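Local structure of putative sesquiterpene cyclase (Kitasatospora setae, 4MC0) at residues Cys203-Lys208 with Gln273-Glu278. The protein catalyses the magnesium-dependent 1,11-cyclization of (2E,6E)-farnesyl diphosphate, with addition of water, to the sesquiterpene alcohol (2Z,6E)-hedycaryol. Sequence-based numbering, arbitrary orientation.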
loop_
_atom_site.group_PDB
_atom_site.type_symbol
_atom_site.label_atom_id
_atom_site.label_comp_id
_atom_site.label_asym_id
_atom_site.label_seq_id
_atom_site.Cartn_x
_atom_site.Cartn_y
_atom_site.Cartn_z
ATOM N N CYS A 203 5.375 16.354 7.045
ATOM C CA CYS A 203 6.005 17.531 6.440
ATOM C C CYS A 203 5.873 17.524 4.912
ATOM O O CYS A 203 5.699 16.463 4.298
ATOM C CB CYS A 203 7.473 17.664 6.871
ATOM S SG CYS A 203 8.655 16.584 6.025
ATOM N N GLY A 204 5.949 18.716 4.320
ATOM C CA GLY A 204 5.798 18.916 2.873
ATOM C C GLY A 204 6.450 17.862 1.993
ATOM O O GLY A 204 5.747 17.079 1.353
ATOM N N PRO A 205 7.799 17.846 1.947
ATOM C CA PRO A 205 8.587 16.849 1.218
ATOM C C PRO A 205 8.098 15.415 1.418
ATOM O O PRO A 205 7.855 14.704 0.437
ATOM C CB PRO A 205 9.984 17.005 1.821
ATOM C CG PRO A 205 10.050 18.420 2.290
ATOM C CD PRO A 205 8.647 18.947 2.441
ATOM N N MET A 206 7.945 15.007 2.677
ATOM C CA MET A 206 7.531 13.645 3.002
ATOM C C MET A 206 6.151 13.295 2.438
ATOM O O MET A 206 5.956 12.188 1.937
ATOM C CB MET A 206 7.591 13.399 4.511
ATOM C CG MET A 206 7.434 11.940 4.912
ATOM S SD MET A 206 8.685 10.862 4.188
ATOM C CE MET A 206 9.997 10.968 5.402
ATOM N N ASN A 207 5.208 14.233 2.504
ATOM C CA ASN A 207 3.879 14.012 1.926
ATOM C C ASN A 207 3.885 13.968 0.394
ATOM O O ASN A 207 3.099 13.232 -0.224
ATOM C CB ASN A 207 2.872 15.043 2.449
ATOM C CG ASN A 207 2.363 14.713 3.845
ATOM O OD1 ASN A 207 3.022 14.013 4.616
ATOM N ND2 ASN A 207 1.183 15.221 4.176
ATOM N N LYS A 208 4.786 14.753 -0.199
ATOM C CA LYS A 208 5.029 14.753 -1.641
ATOM C C LYS A 208 5.520 13.372 -2.080
ATOM O O LYS A 208 4.986 12.777 -3.022
ATOM C CB LYS A 208 6.074 15.817 -1.983
ATOM C CG LYS A 208 5.939 16.442 -3.360
ATOM C CD LYS A 208 7.094 17.398 -3.615
ATOM C CE LYS A 208 6.714 18.474 -4.621
ATOM N NZ LYS A 208 7.718 19.576 -4.652
ATOM N N GLN A 273 15.271 14.853 -2.338
ATOM C CA GLN A 273 16.153 15.992 -2.197
ATOM C C GLN A 273 15.593 17.062 -1.283
ATOM O O GLN A 273 16.280 17.648 -0.483
ATOM C CB GLN A 273 16.329 16.623 -3.561
ATOM C CG GLN A 273 17.617 16.303 -4.283
ATOM C CD GLN A 273 18.834 16.538 -3.454
ATOM O OE1 GLN A 273 18.882 17.428 -2.641
ATOM N NE2 GLN A 273 19.823 15.718 -3.654
ATOM N N GLU A 274 14.320 17.337 -1.459
ATOM C CA GLU A 274 13.627 18.369 -0.718
ATOM C C GLU A 274 13.601 18.039 0.741
ATOM O O GLU A 274 13.569 18.895 1.588
ATOM C CB GLU A 274 12.224 18.551 -1.263
ATOM C CG GLU A 274 12.203 19.230 -2.611
ATOM C CD GLU A 274 10.838 19.317 -3.210
ATOM O OE1 GLU A 274 9.865 19.195 -2.492
ATOM O OE2 GLU A 274 10.737 19.520 -4.406
ATOM N N LEU A 275 13.535 16.760 1.009
ATOM C CA LEU A 275 13.573 16.226 2.340
ATOM C C LEU A 275 14.846 16.500 3.067
ATOM O O LEU A 275 14.835 16.727 4.250
ATOM C CB LEU A 275 13.419 14.726 2.255
ATOM C CG LEU A 275 12.758 14.075 3.437
ATOM C CD1 LEU A 275 11.295 14.422 3.440
ATOM C CD2 LEU A 275 12.948 12.589 3.337
ATOM N N LEU A 276 15.959 16.400 2.378
ATOM C CA LEU A 276 17.231 16.552 3.014
ATOM C C LEU A 276 17.352 17.946 3.539
ATOM O O LEU A 276 17.899 18.173 4.598
ATOM C CB LEU A 276 18.332 16.267 2.030
ATOM C CG LEU A 276 18.639 14.794 1.872
ATOM C CD1 LEU A 276 19.932 14.598 1.133
ATOM C CD2 LEU A 276 18.728 14.132 3.224
ATOM N N GLU A 277 16.836 18.866 2.736
ATOM C CA GLU A 277 16.832 20.277 3.030
ATOM C C GLU A 277 16.008 20.587 4.238
ATOM O O GLU A 277 16.391 21.410 5.039
ATOM C CB GLU A 277 16.278 21.065 1.852
ATOM C CG GLU A 277 17.048 20.901 0.558
ATOM C CD GLU A 277 16.213 21.196 -0.682
ATOM O OE1 GLU A 277 15.333 22.069 -0.634
ATOM O OE2 GLU A 277 16.441 20.556 -1.719
ATOM N N GLU A 278 14.848 19.961 4.339
ATOM C CA GLU A 278 14.000 20.034 5.512
ATOM C C GLU A 278 14.515 19.379 6.767
ATOM O O GLU A 278 14.260 19.848 7.834
ATOM C CB GLU A 278 12.631 19.488 5.218
ATOM C CG GLU A 278 11.697 19.613 6.393
ATOM C CD GLU A 278 11.076 20.963 6.464
ATOM O OE1 GLU A 278 10.932 21.583 5.415
ATOM O OE2 GLU A 278 10.725 21.404 7.554
#
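Pro205 and Leu275 form the apolar centre where the first turn of helix 204-225 meets helix 250-282; the two short segments run nearly antiparallel (157°), their axes 8.5 Å apart at closest approach. The Leu275 methyl CD1 lies against Pro205 CB at 3.3 Å and reaches the backbone N of Met206. With CG anti to the backbone N (chi1 -150°), Leu275 brings its branch over to the proline although its CB does not point directly there. Its other methyl, CD2, meets Met206 CE at 3.9 Å, the methionine chain being bent at chi2 and chi3. Tyr295 and Ala296 of helix 286-311 touch Met206 and Leu275, respectively, so a third helix joins this apolar layer. Pro205 CG also packs where successive turns of the opposing helix meet, 3.6 Å from Glu274 O and 4.0 Å from Glu278 CB. Cys203, at the N-cap position, adds a looser contact, SG to Leu275 CD1 at 4.3 Å.

The polar part is a two-pronged salt bridge at the edge. Lys208, extended beyond CG, crosses the Glu274 chain at about a right angle and sets NZ 3.1 Å from Glu274 OE1 and 3.0 Å from OE2; each oxygen accepts through its syn lone pair. Gln270 NE2, one turn earlier, also bonds OE2, which probably steadies the carboxylate. A methionine in place of Lys208 would probably leave the Glu274 carboxylate with Gln270 but without its cationic mate across the interface. Apolar antiparallel helix packing, tied at its margin by one bidentate ion pair, thus joins two helices of the all-helical terpene synthase fold, far from the NXXXSXXXE motif that starts at Asn221.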